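Local coordinates for protein Dye-decolorizing peroxidase (Irpex lacteus, PDB 7D8M) that binds heme b and probably works as a peroxidase of the dye-decolorizing (DyP) family, oxidising dyes and related substrates at the expense of hydrogen peroxide, at residues A[240-243]-A[244-248]; A[325-328]-A[329-333]; A[438-441]-A[442-445]. All coordinates share one frame; numbering follows the deposited sequence.

Contact 1: A[240-243]-A[244-248]; sequences LQNQ and AGNLT
N242 and N246 join side chain to side chain in this surface loop: N242 ND2 points almost straight at N246 OD1, 2.7 Å away, and the oxygen lies near the plane of the donor amide although the two amide planes are turned 50° apart. The other end of the N242 amide, OD1, receives N246 N in its carbonyl plane, on a lone pair, at 3.0 Å; its 2.4 Å approach to G245 N is too short to be trusted. With CG set between the backbone N and the carbonyl carbon (chi1 55°), N242 turns both amide ends to the returning chain. Q241, bent at chi2, takes L247 N on OE1 at 3.1 Å and gives a weak bond from NE2 to L247 O. Between these bonds the chain reverses in a type I-like beta turn from N242 to G245, closed by a weak G245 N to N242 O bond, with G245 at positive phi. L247 lays CD2 3.4 Å from N242 ND2, covering the amide. Further out, one water donates to both L240 O and T248 O. T248 caps helix 249-261, whose L255 touches both L240 and L247, and R416 reaches Q241 O with a weak bond.

Contact 2: A[325-328]-A[329-333]; sequences GLFG and DTFHA
F327 and F331 meet as an offset edge-to-face aromatic pair, the edge of F331 directed toward the face of F327. The ring centres are 5.5 Å apart and the planes stand at 78°. Contact is made by CD2 and CE2 of F331, with CE2 3.7 Å from F327 CD1, an atom that lies close to the F331 plane. F327 presents its ring this way because CG is tucked between the backbone N and the carbonyl carbon (chi1 49°). One face of F331 is covered within its own turn by T330 CB, 3.7 Å above the ring centre, and the same ring stacks with F375 and meets W380 at an angle. Cutting F327 back to an alanine would probably leave the CD2-CE2 edge of F331 without its aromatic neighbour and open a gap beside L321 and E322.

The polar links across the contact run through water. One molecule donates to G328 O and accepts from F331 N at 2.9 Å, while another accepts from G328 N at 3.0 Å and is hydrogen-bonded to T330 OG1. Backbone bonding is slight: D329 to H332 form a type I beta turn in which H332 N reaches D329 O only weakly. Two side chains of the turn are tied directly to residues outside it, D329 OD2 accepting from D193 N and H332 NE2 bonding to E322 OE1.

This linker starts at the Schellman motif where G325 ends helix 319-323, keeps F327 against that helix, and runs into strand 334-340, with A333 already touching E364 and Q366 of the adjoining strand 359-366.

Contact 3: A[438-441]-A[442-445]; sequences SPSI and TAIV
S440 and A443 form the polar part of a helix start: S440 OG accepts A443 N at 3.1 Å, with an N-H...O angle of 155°. The hydroxyl sits between its own backbone N and carbonyl carbon (chi1 77°), which swings OG in front of the first turn, where A443 CB also packs 3.2 Å from it. The main chain adds the first helical bond, I444 N to S440 O at 3.0 Å, followed by a weak one from V445 N to I441 O. S440 is thus the N-cap of helix 441-448, and P439 and I444, placed just before the cap and four residues after it, meet as a hydrophobic staple. In that apolar contact P439 CG lies 3.9 Å from I444 CG1, the two side chains crossing at about a right angle, while P439 CB rests 3.7 Å from A443 CB. I444 CG1, anti to its carbonyl carbon, is turned back over the S440 carbonyl as well as the proline ring. Help from elsewhere in the chain comes from N11 OD1, which accepts T442 N at the helix start, and from Q13 NE2, which donates to P439 O. I444 and V445 also touch helix 35-49 at A46, V445 reaching P47 too.

In the fold
Two of the three local contacts flank the four-stranded antiparallel sheet of strands 334-340, 359-366, 217-226 and 428-438. Contact 2 leads into one outermost strand, 334-340, and contact 3 leaves the other, 428-438; their centres are 28 Å apart and their nearest atoms about 13 Å. Contact 1 is the loop between helices 228-237 and 249-261 and lies at the periphery, its centre 37 Å from that of contact 2 and 56 Å from that of contact 3, which is on the opposite side of the chain's centre. Contact 2 alone approaches the cofactor: the F331 side chain is about 9 Å from the heme, and that of F327 about 7 Å from heme-binding N317.

Contact 1: A[240-243]-A[244-248]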
loop_
_atom_site.group_PDB
_atom_site.type_symbol
_atom_site.label_atom_id
_atom_site.label_comp_id
_atom_site.label_asym_id
_atom_site.label_seq_id
_atom_site.Cartn_x
_atom_site.Cartn_y
_atom_site.Cartn_z
ATOM N N LEU A 240 23.729 -5.259 15.057
ATOM C CA LEU A 240 23.722 -6.602 15.605
ATOM C C LEU A 240 25.084 -7.260 15.410
ATOM O O LEU A 240 25.966 -6.740 14.721
ATOM C CB LEU A 240 22.629 -7.444 14.948
ATOM C CG LEU A 240 21.187 -7.027 15.264
ATOM C CD1 LEU A 240 20.216 -7.799 14.389
ATOM C CD2 LEU A 240 20.857 -7.235 16.734
ATOM N N GLN A 241 25.238 -8.436 16.021
ATOM C CA GLN A 241 26.440 -9.246 15.882
ATOM C C GLN A 241 26.054 -10.690 15.597
ATOM O O GLN A 241 25.031 -11.180 16.085
ATOM C CB GLN A 241 27.304 -9.200 17.146
ATOM C CG GLN A 241 28.415 -8.169 17.123
ATOM C CD GLN A 241 29.434 -8.406 16.030
ATOM O OE1 GLN A 241 29.448 -9.454 15.384
ATOM N NE2 GLN A 241 30.299 -7.421 15.813
ATOM N N ASN A 242 26.881 -11.368 14.799
ATOM C CA ASN A 242 26.755 -12.808 14.619
ATOM C C ASN A 242 27.390 -13.536 15.808
ATOM O O ASN A 242 28.052 -12.933 16.655
ATOM C CB ASN A 242 27.388 -13.243 13.292
ATOM C CG ASN A 242 28.839 -12.793 13.148
ATOM O OD1 ASN A 242 29.510 -12.479 14.132
ATOM N ND2 ASN A 242 29.330 -12.768 11.915
ATOM N N GLN A 243 27.176 -14.852 15.889
ATOM C CA GLN A 243 27.816 -15.586 16.980
ATOM C C GLN A 243 29.332 -15.544 16.848
ATOM O O GLN A 243 30.043 -15.512 17.859
ATOM C CB GLN A 243 27.327 -17.035 17.044
ATOM C CG GLN A 243 27.534 -17.687 18.424
ATOM C CD GLN A 243 26.404 -17.382 19.408
ATOM O OE1 GLN A 243 25.274 -17.087 19.004
ATOM N NE2 GLN A 243 26.713 -17.432 20.705
ATOM N N ALA A 244 29.842 -15.509 15.614
ATOM C CA ALA A 244 31.277 -15.338 15.426
ATOM C C ALA A 244 31.764 -14.033 16.043
ATOM O O ALA A 244 32.893 -13.967 16.545
ATOM C CB ALA A 244 31.615 -15.399 13.937
ATOM N N GLY A 245 30.926 -12.993 16.030
ATOM C CA GLY A 245 31.283 -11.717 16.617
ATOM C C GLY A 245 32.110 -10.813 15.736
ATOM O O GLY A 245 32.675 -9.837 16.238
ATOM N N ASN A 246 32.186 -11.090 14.429
ATOM C CA ASN A 246 33.069 -10.368 13.518
ATOM C C ASN A 246 32.320 -9.505 12.499
ATOM O O ASN A 246 32.866 -9.202 11.435
ATOM C CB ASN A 246 33.993 -11.346 12.788
ATOM C CG ASN A 246 33.236 -12.356 11.944
ATOM O OD1 ASN A 246 32.006 -12.334 11.866
ATOM N ND2 ASN A 246 33.975 -13.253 11.304
ATOM N N LEU A 247 31.089 -9.104 12.792
ATOM C CA LEU A 247 30.411 -8.127 11.949
ATOM C C LEU A 247 30.953 -6.733 12.241
ATOM O O LEU A 247 31.200 -6.381 13.398
ATOM C CB LEU A 247 28.897 -8.157 12.186
ATOM C CG LEU A 247 28.070 -9.383 11.769
ATOM C CD1 LEU A 247 26.565 -9.091 11.831
ATOM C CD2 LEU A 247 28.464 -9.861 10.394
ATOM N N THR A 248 31.152 -5.941 11.189
ATOM C CA THR A 248 31.375 -4.520 11.401
ATOM C C THR A 248 30.076 -3.855 11.871
ATOM O O THR A 248 28.995 -4.453 11.851
ATOM C CB THR A 248 31.893 -3.853 10.126
ATOM O OG1 THR A 248 30.861 -3.832 9.132
ATOM C CG2 THR A 248 33.089 -4.610 9.571
HETATM O O HOH W 1 27.868 -5.013 14.206
#

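Contact 2: A[325-328]-A[329-333]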
loop_
_atom_site.group_PDB
_atom_site.type_symbol
_atom_site.label_atom_id
_atom_site.label_comp_id
_atom_site.label_asym_id
_atom_site.label_seq_id
_atom_site.Cartn_x
_atom_site.Cartn_y
_atom_site.Cartn_z
ATOM N N GLY A 325 -3.446 -23.283 7.764
ATOM C CA GLY A 325 -4.891 -23.351 7.673
ATOM C C GLY A 325 -5.644 -22.666 8.790
ATOM O O GLY A 325 -6.852 -22.885 8.926
ATOM N N LEU A 326 -4.979 -21.845 9.602
ATOM C CA LEU A 326 -5.694 -21.140 10.658
ATOM C C LEU A 326 -6.661 -20.101 10.100
ATOM O O LEU A 326 -7.621 -19.733 10.782
ATOM C CB LEU A 326 -4.699 -20.488 11.613
ATOM C CG LEU A 326 -3.722 -21.479 12.272
ATOM C CD1 LEU A 326 -2.613 -20.722 12.990
ATOM C CD2 LEU A 326 -4.452 -22.401 13.247
ATOM N N PHE A 327 -6.420 -19.617 8.888
ATOM C CA PHE A 327 -7.362 -18.771 8.168
ATOM C C PHE A 327 -6.965 -18.828 6.700
ATOM O O PHE A 327 -5.943 -19.418 6.344
ATOM C CB PHE A 327 -7.386 -17.338 8.720
ATOM C CG PHE A 327 -6.021 -16.712 8.889
ATOM C CD1 PHE A 327 -5.412 -16.042 7.837
ATOM C CD2 PHE A 327 -5.351 -16.789 10.106
ATOM C CE1 PHE A 327 -4.164 -15.459 7.987
ATOM C CE2 PHE A 327 -4.101 -16.209 10.264
ATOM C CZ PHE A 327 -3.506 -15.539 9.200
ATOM N N GLY A 328 -7.787 -18.226 5.853
ATOM C CA GLY A 328 -7.626 -18.293 4.408
ATOM C C GLY A 328 -6.947 -17.076 3.809
ATOM O O GLY A 328 -6.064 -16.461 4.418
ATOM N N ASP A 329 -7.354 -16.729 2.586
ATOM C CA ASP A 329 -6.743 -15.642 1.820
ATOM C C ASP A 329 -7.452 -14.304 2.020
ATOM O O ASP A 329 -7.197 -13.364 1.264
ATOM C CB ASP A 329 -6.711 -16.003 0.331
ATOM C CG ASP A 329 -8.101 -16.117 -0.276
ATOM O OD1 ASP A 329 -9.098 -15.927 0.454
ATOM O OD2 ASP A 329 -8.204 -16.394 -1.489
ATOM N N THR A 330 -8.302 -14.214 3.047
ATOM C CA THR A 330 -9.152 -13.057 3.323
ATOM C C THR A 330 -8.396 -11.737 3.410
ATOM O O THR A 330 -8.961 -10.669 3.115
ATOM C CB THR A 330 -9.879 -13.323 4.642
ATOM O OG1 THR A 330 -10.427 -14.645 4.604
ATOM C CG2 THR A 330 -10.976 -12.304 4.901
ATOM N N PHE A 331 -7.136 -11.779 3.834
ATOM C CA PHE A 331 -6.418 -10.593 4.279
ATOM C C PHE A 331 -5.289 -10.187 3.331
ATOM O O PHE A 331 -4.419 -9.395 3.711
ATOM C CB PHE A 331 -5.894 -10.829 5.702
ATOM C CG PHE A 331 -6.935 -11.411 6.629
ATOM C CD1 PHE A 331 -7.989 -10.627 7.092
ATOM C CD2 PHE A 331 -6.881 -12.744 7.015
ATOM C CE1 PHE A 331 -8.958 -11.156 7.939
ATOM C CE2 PHE A 331 -7.846 -13.288 7.865
ATOM C CZ PHE A 331 -8.890 -12.493 8.330
ATOM N N HIS A 332 -5.293 -10.693 2.104
ATOM C CA HIS A 332 -4.362 -10.208 1.095
ATOM C C HIS A 332 -4.920 -8.967 0.404
ATOM O O HIS A 332 -6.137 -8.779 0.319
ATOM C CB HIS A 332 -4.070 -11.307 0.082
ATOM C CG HIS A 332 -3.329 -12.469 0.673
ATOM N ND1 HIS A 332 -1.975 -12.658 0.491
ATOM C CD2 HIS A 332 -3.751 -13.491 1.457
ATOM C CE1 HIS A 332 -1.594 -13.749 1.138
ATOM N NE2 HIS A 332 -2.652 -14.271 1.735
ATOM N N ALA A 333 -4.014 -8.108 -0.070
ATOM C CA ALA A 333 -4.398 -6.879 -0.763
ATOM C C ALA A 333 -3.224 -6.435 -1.620
ATOM O O ALA A 333 -2.078 -6.819 -1.372
ATOM C CB ALA A 333 -4.804 -5.784 0.228
HETATM O O HOH W 2 -5.158 -13.816 4.188
HETATM O O HOH W 3 -10.141 -16.529 6.640
#

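Contact 3: A[438-441]-A[442-445]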
loop_
_atom_site.group_PDB
_atom_site.type_symbol
_atom_site.label_atom_id
_atom_site.label_comp_id
_atom_site.label_asym_id
_atom_site.label_seq_id
_atom_site.Cartn_x
_atom_site.Cartn_y
_atom_site.Cartn_z
ATOM N N SER A 438 -12.851 2.670 -6.154
ATOM C CA SER A 438 -12.602 2.753 -7.586
ATOM C C SER A 438 -13.673 1.947 -8.300
ATOM O O SER A 438 -13.621 0.712 -8.271
ATOM C CB SER A 438 -11.219 2.211 -7.937
ATOM O OG SER A 438 -10.183 3.051 -7.457
ATOM N N PRO A 439 -14.642 2.573 -8.944
ATOM C CA PRO A 439 -15.663 1.807 -9.651
ATOM C C PRO A 439 -15.102 1.235 -10.943
ATOM O O PRO A 439 -14.035 1.622 -11.427
ATOM C CB PRO A 439 -16.765 2.837 -9.936
ATOM C CG PRO A 439 -16.319 4.112 -9.287
ATOM C CD PRO A 439 -14.849 4.021 -9.081
ATOM N N SER A 440 -15.851 0.285 -11.492
ATOM C CA SER A 440 -15.646 -0.098 -12.875
ATOM C C SER A 440 -15.816 1.118 -13.779
ATOM O O SER A 440 -16.378 2.149 -13.391
ATOM C CB SER A 440 -16.627 -1.190 -13.283
ATOM O OG SER A 440 -17.905 -0.625 -13.518
ATOM N N ILE A 441 -15.320 0.989 -15.008
ATOM C CA ILE A 441 -15.345 2.130 -15.910
ATOM C C ILE A 441 -16.778 2.475 -16.291
ATOM O O ILE A 441 -17.170 3.645 -16.255
ATOM C CB ILE A 441 -14.449 1.852 -17.126
ATOM C CG1 ILE A 441 -13.064 1.404 -16.618
ATOM C CG2 ILE A 441 -14.353 3.080 -17.998
ATOM C CD1 ILE A 441 -11.948 1.461 -17.638
ATOM N N THR A 442 -17.602 1.467 -16.603
ATOM C CA THR A 442 -19.014 1.739 -16.888
ATOM C C THR A 442 -19.710 2.355 -15.678
ATOM O O THR A 442 -20.496 3.301 -15.818
ATOM C CB THR A 442 -19.738 0.463 -17.326
ATOM O OG1 THR A 442 -19.589 -0.547 -16.317
ATOM C CG2 THR A 442 -19.179 -0.046 -18.648
ATOM N N ALA A 443 -19.411 1.849 -14.477
ATOM C CA ALA A 443 -20.030 2.391 -13.275
ATOM C C ALA A 443 -19.715 3.871 -13.114
ATOM O O ALA A 443 -20.560 4.647 -12.656
ATOM C CB ALA A 443 -19.574 1.603 -12.042
ATOM N N ILE A 444 -18.501 4.282 -13.479
ATOM C CA ILE A 444 -18.194 5.703 -13.462
ATOM C C ILE A 444 -19.218 6.460 -14.300
ATOM O O ILE A 444 -19.799 7.454 -13.853
ATOM C CB ILE A 444 -16.763 5.954 -13.958
ATOM C CG1 ILE A 444 -15.748 5.336 -12.977
ATOM C CG2 ILE A 444 -16.511 7.441 -14.078
ATOM C CD1 ILE A 444 -14.324 5.440 -13.439
ATOM N N VAL A 445 -19.505 5.952 -15.496
ATOM C CA VAL A 445 -20.388 6.662 -16.420
ATOM C C VAL A 445 -21.848 6.427 -16.063
ATOM O O VAL A 445 -22.655 7.364 -16.036
ATOM C CB VAL A 445 -20.096 6.237 -17.869
ATOM C CG1 VAL A 445 -21.021 6.990 -18.831
ATOM C CG2 VAL A 445 -18.637 6.479 -18.215
#